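Local coordinates for protein acetoacetate decarboxylase (PDB 5UPB) that belongs to the acetoacetate decarboxylase-like lyases and probably acts on small keto-acid substrates, as relatives that use a Schiff-base mechanism do, at residues A79-A84 against E108-R113. Residues are numbered along the deposited sequence; the frame is centred on the assembly and turned at random.
Sequences AVYNEA and EWSLIR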
ATOM      1  N   ALA A  79       2.704   2.321  15.807  1.00 25.75           N
ATOM      2  CA  ALA A  79       2.658   1.429  16.968  1.00 27.08           C
ATOM      3  C   ALA A  79       2.405  -0.022  16.609  1.00 24.35           C
ATOM      4  O   ALA A  79       2.433  -0.896  17.521  1.00 28.18           O
ATOM      5  CB  ALA A  79       1.562   1.900  17.922  1.00 32.51           C
ATOM      6  N   VAL A  80       2.177  -0.324  15.322  1.00 26.57           N
ATOM      7  CA  VAL A  80       1.867  -1.680  14.879  1.00 22.51           C
ATOM      8  C   VAL A  80       2.613  -1.965  13.609  1.00 27.33           C
ATOM      9  O   VAL A  80       2.840  -1.069  12.783  1.00 27.09           O
ATOM     10  CB  VAL A  80       0.354  -1.916  14.651  1.00 23.62           C
ATOM     11  CG1 VAL A  80      -0.396  -1.877  15.990  1.00 29.65           C
ATOM     12  CG2 VAL A  80      -0.238  -0.872  13.705  1.00 27.99           C
ATOM     13  N   TYR A  81       2.980  -3.227  13.446  1.00 24.45           N
ATOM     14  CA  TYR A  81       3.569  -3.679  12.193  1.00 25.88           C
ATOM     15  C   TYR A  81       3.390  -5.179  12.058  1.00 25.98           C
ATOM     16  O   TYR A  81       3.174  -5.886  13.034  1.00 22.62           O
ATOM     17  CB  TYR A  81       5.029  -3.303  12.105  1.00 24.80           C
ATOM     18  CG  TYR A  81       5.943  -4.018  13.076  1.00 23.08           C
ATOM     19  CD1 TYR A  81       6.179  -3.493  14.346  1.00 27.69           C
ATOM     20  CD2 TYR A  81       6.585  -5.201  12.729  1.00 31.97           C
ATOM     21  CE1 TYR A  81       7.056  -4.113  15.231  1.00 27.24           C
ATOM     22  CE2 TYR A  81       7.452  -5.846  13.647  1.00 29.03           C
ATOM     23  CZ  TYR A  81       7.698  -5.271  14.860  1.00 24.48           C
ATOM     24  OH  TYR A  81       8.555  -5.841  15.785  1.00 30.29           O
ATOM     25  N   ASN A  82       3.483  -5.646  10.820  1.00 26.23           N
ATOM     26  CA  ASN A  82       3.497  -7.066  10.541  1.00 25.86           C
ATOM     27  C   ASN A  82       4.864  -7.464  10.031  1.00 27.99           C
ATOM     28  O   ASN A  82       5.547  -6.682   9.354  1.00 27.11           O
ATOM     29  CB  ASN A  82       2.441  -7.423   9.520  1.00 27.94           C
ATOM     30  CG  ASN A  82       1.097  -6.938   9.931  1.00 40.60           C
ATOM     31  OD1 ASN A  82       0.540  -7.431  10.898  1.00 30.03           O
ATOM     32  ND2 ASN A  82       0.645  -5.859   9.315  1.00 35.76           N
ATOM     33  N   GLU A  83       5.211  -8.714  10.282  1.00 23.19           N
ATOM     34  CA  GLU A  83       6.536  -9.200   9.943  1.00 23.48           C
ATOM     35  C   GLU A  83       6.510 -10.678   9.603  1.00 27.13           C
ATOM     36  O   GLU A  83       5.780 -11.467  10.223  1.00 23.97           O
ATOM     37  CB  GLU A  83       7.487  -8.956  11.099  1.00 26.15           C
ATOM     38  CG  GLU A  83       8.916  -9.382  10.853  1.00 26.15           C
ATOM     39  CD  GLU A  83       9.845  -8.889  11.973  1.00 33.81           C
ATOM     40  OE1 GLU A  83      10.231  -7.704  11.943  1.00 40.38           O
ATOM     41  OE2 GLU A  83      10.156  -9.660  12.904  1.00 36.63           O
ATOM     42  N   ALA A  84       7.316 -11.041   8.589  1.00 26.27           N
ATOM     43  CA  ALA A  84       7.526 -12.437   8.230  1.00 24.08           C
ATOM     44  C   ALA A  84       9.024 -12.711   8.179  1.00 29.36           C
ATOM     45  O   ALA A  84       9.820 -11.873   7.723  1.00 26.25           O
ATOM     46  CB  ALA A  84       6.871 -12.739   6.883  1.00 28.80           C
ATOM     47  N   GLU A 108       8.911   0.919   8.064  1.00 27.93           N
ATOM     48  CA  GLU A 108      10.353   1.096   7.955  1.00 23.09           C
ATOM     49  C   GLU A 108      11.004   1.429   9.286  1.00 23.01           C
ATOM     50  O   GLU A 108      12.215   1.202   9.426  1.00 26.57           O
ATOM     51  CB  GLU A 108      10.697   2.157   6.860  1.00 27.63           C
ATOM     52  CG  GLU A 108      10.890   3.580   7.320  1.00 27.07           C
ATOM     53  CD  GLU A 108       9.583   4.284   7.730  1.00 31.59           C
ATOM     54  OE1 GLU A 108       8.901   3.825   8.669  1.00 26.40           O
ATOM     55  OE2 GLU A 108       9.213   5.319   7.113  1.00 28.07           O
ATOM     56  N   TRP A 109      10.256   1.950  10.267  1.00 27.05           N
ATOM     57  CA  TRP A 109      10.850   2.130  11.593  1.00 32.70           C
ATOM     58  C   TRP A 109      11.220   0.801  12.213  1.00 32.29           C
ATOM     59  O   TRP A 109      12.213   0.711  12.937  1.00 27.03           O
ATOM     60  CB  TRP A 109       9.936   2.906  12.543  1.00 34.85           C
ATOM     61  CG  TRP A 109       8.476   2.587  12.501  1.00 26.35           C
ATOM     62  CD1 TRP A 109       7.533   3.198  11.746  1.00 29.09           C
ATOM     63  CD2 TRP A 109       7.782   1.631  13.309  1.00 23.06           C
ATOM     64  NE1 TRP A 109       6.292   2.670  11.998  1.00 26.66           N
ATOM     65  CE2 TRP A 109       6.411   1.710  12.962  1.00 25.19           C
ATOM     66  CE3 TRP A 109       8.180   0.732  14.303  1.00 26.70           C
ATOM     67  CZ2 TRP A 109       5.432   0.919  13.557  1.00 23.81           C
ATOM     68  CZ3 TRP A 109       7.194  -0.091  14.886  1.00 27.27           C
ATOM     69  CH2 TRP A 109       5.833   0.022  14.497  1.00 29.26           C
ATOM     70  N   SER A 110      10.482  -0.246  11.894  1.00 27.06           N
ATOM     71  CA  SER A 110      10.859  -1.569  12.355  1.00 30.44           C
ATOM     72  C   SER A 110      12.002  -2.131  11.523  1.00 25.76           C
ATOM     73  O   SER A 110      12.912  -2.777  12.071  1.00 29.93           O
ATOM     74  CB  SER A 110       9.633  -2.493  12.319  1.00 31.81           C
ATOM     75  OG  SER A 110      10.016  -3.787  12.737  1.00 28.78           O
ATOM     76  N   LEU A 111      12.043  -1.800  10.228  1.00 24.95           N
ATOM     77  CA  LEU A 111      13.188  -2.173   9.412  1.00 23.58           C
ATOM     78  C   LEU A 111      14.478  -1.592   9.977  1.00 25.07           C
ATOM     79  O   LEU A 111      15.493  -2.299  10.134  1.00 27.68           O
ATOM     80  CB  LEU A 111      12.952  -1.725   7.972  1.00 25.94           C
ATOM     81  CG  LEU A 111      14.078  -2.078   7.001  1.00 28.82           C
ATOM     82  CD1 LEU A 111      13.465  -2.203   5.621  1.00 30.07           C
ATOM     83  CD2 LEU A 111      15.155  -1.036   7.046  1.00 28.16           C
ATOM     84  N   ILE A 112      14.470  -0.301  10.267  1.00 25.17           N
ATOM     85  CA  ILE A 112      15.697   0.351  10.676  1.00 29.22           C
ATOM     86  C   ILE A 112      16.117  -0.081  12.079  1.00 29.23           C
ATOM     87  O   ILE A 112      17.298  -0.357  12.324  1.00 30.67           O
ATOM     88  CB  ILE A 112      15.523   1.872  10.560  1.00 31.06           C
ATOM     89  CG1 ILE A 112      15.495   2.283   9.046  1.00 33.95           C
ATOM     90  CG2 ILE A 112      16.617   2.589  11.342  1.00 36.94           C
ATOM     91  CD1 ILE A 112      16.826   2.108   8.344  1.00 32.42           C
ATOM     92  N   ARG A 113      15.186  -0.130  13.023  1.00 28.60           N
ATOM     93  CA  ARG A 113      15.540  -0.662  14.340  1.00 28.46           C
ATOM     94  C   ARG A 113      16.159  -2.043  14.198  1.00 36.45           C
ATOM     95  O   ARG A 113      17.189  -2.343  14.810  1.00 34.42           O
ATOM     96  CB  ARG A 113      14.290  -0.688  15.228  1.00 31.53           C
ATOM     97  CG  ARG A 113      14.440  -1.103  16.724  1.00 57.97           C
ATOM     98  CD  ARG A 113      13.014  -1.255  17.367  1.00124.75           C
ATOM     99  NE  ARG A 113      12.247  -2.261  16.609  1.00118.82           N
ATOM    100  CZ  ARG A 113      10.917  -2.357  16.443  1.00 68.86           C
ATOM    101  NH1 ARG A 113      10.006  -1.495  16.964  1.00 34.25           N
ATOM    102  NH2 ARG A 113      10.496  -3.382  15.711  1.00 39.97           N
TER
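Tyr81 and Ser110 have the nearest CA atoms across the contact, 7.6 Å apart; the axes of strand 80-84 and helix 108-113 approach to 9.2 Å and cross at -61°. The Tyr81 ring meets the helix through one face: Ser110 CB lies 3.9 Å from the ring centroid, almost exactly on the ring normal, which defines a CH-pi contact. Ser110 OG, anti to its own backbone N, leans toward the rim of that face, 3.4 Å from Tyr81 CE2. Trp109 meets the same ring obliquely, planes at 89°, with its CH2 3.5 Å from Tyr81 CD1. Further along the indole, Trp109 CZ2 packs 3.4 Å from Val80 O. Arg113, bent at chi3 (58°), brings NH2 to 3.1 Å from Tyr81 OH, while its NH1 lies at the indole edge, in plane. Replacing Tyr81 by an alanine would probably leave Ser110 CB without its pi face and open a gap beside Trp109 CH2. Phe61 of strand 53-65 stacks with Tyr81, and Val105 of strand 95-105 touches both Tyr81 and Ser110. Glu83 OE2 is hydrogen-bonded to Tyr57 OH and Glu83 OE1 forms a salt bridge with Lys121 NZ, consistent with the active-site lysine and glutamate of acetoacetate decarboxylases. Trp109 NE1 is hydrogen-bonded to His154 NE2 of the second subunit, tying helix 108-116, packed against strand 80-92, to the assembly.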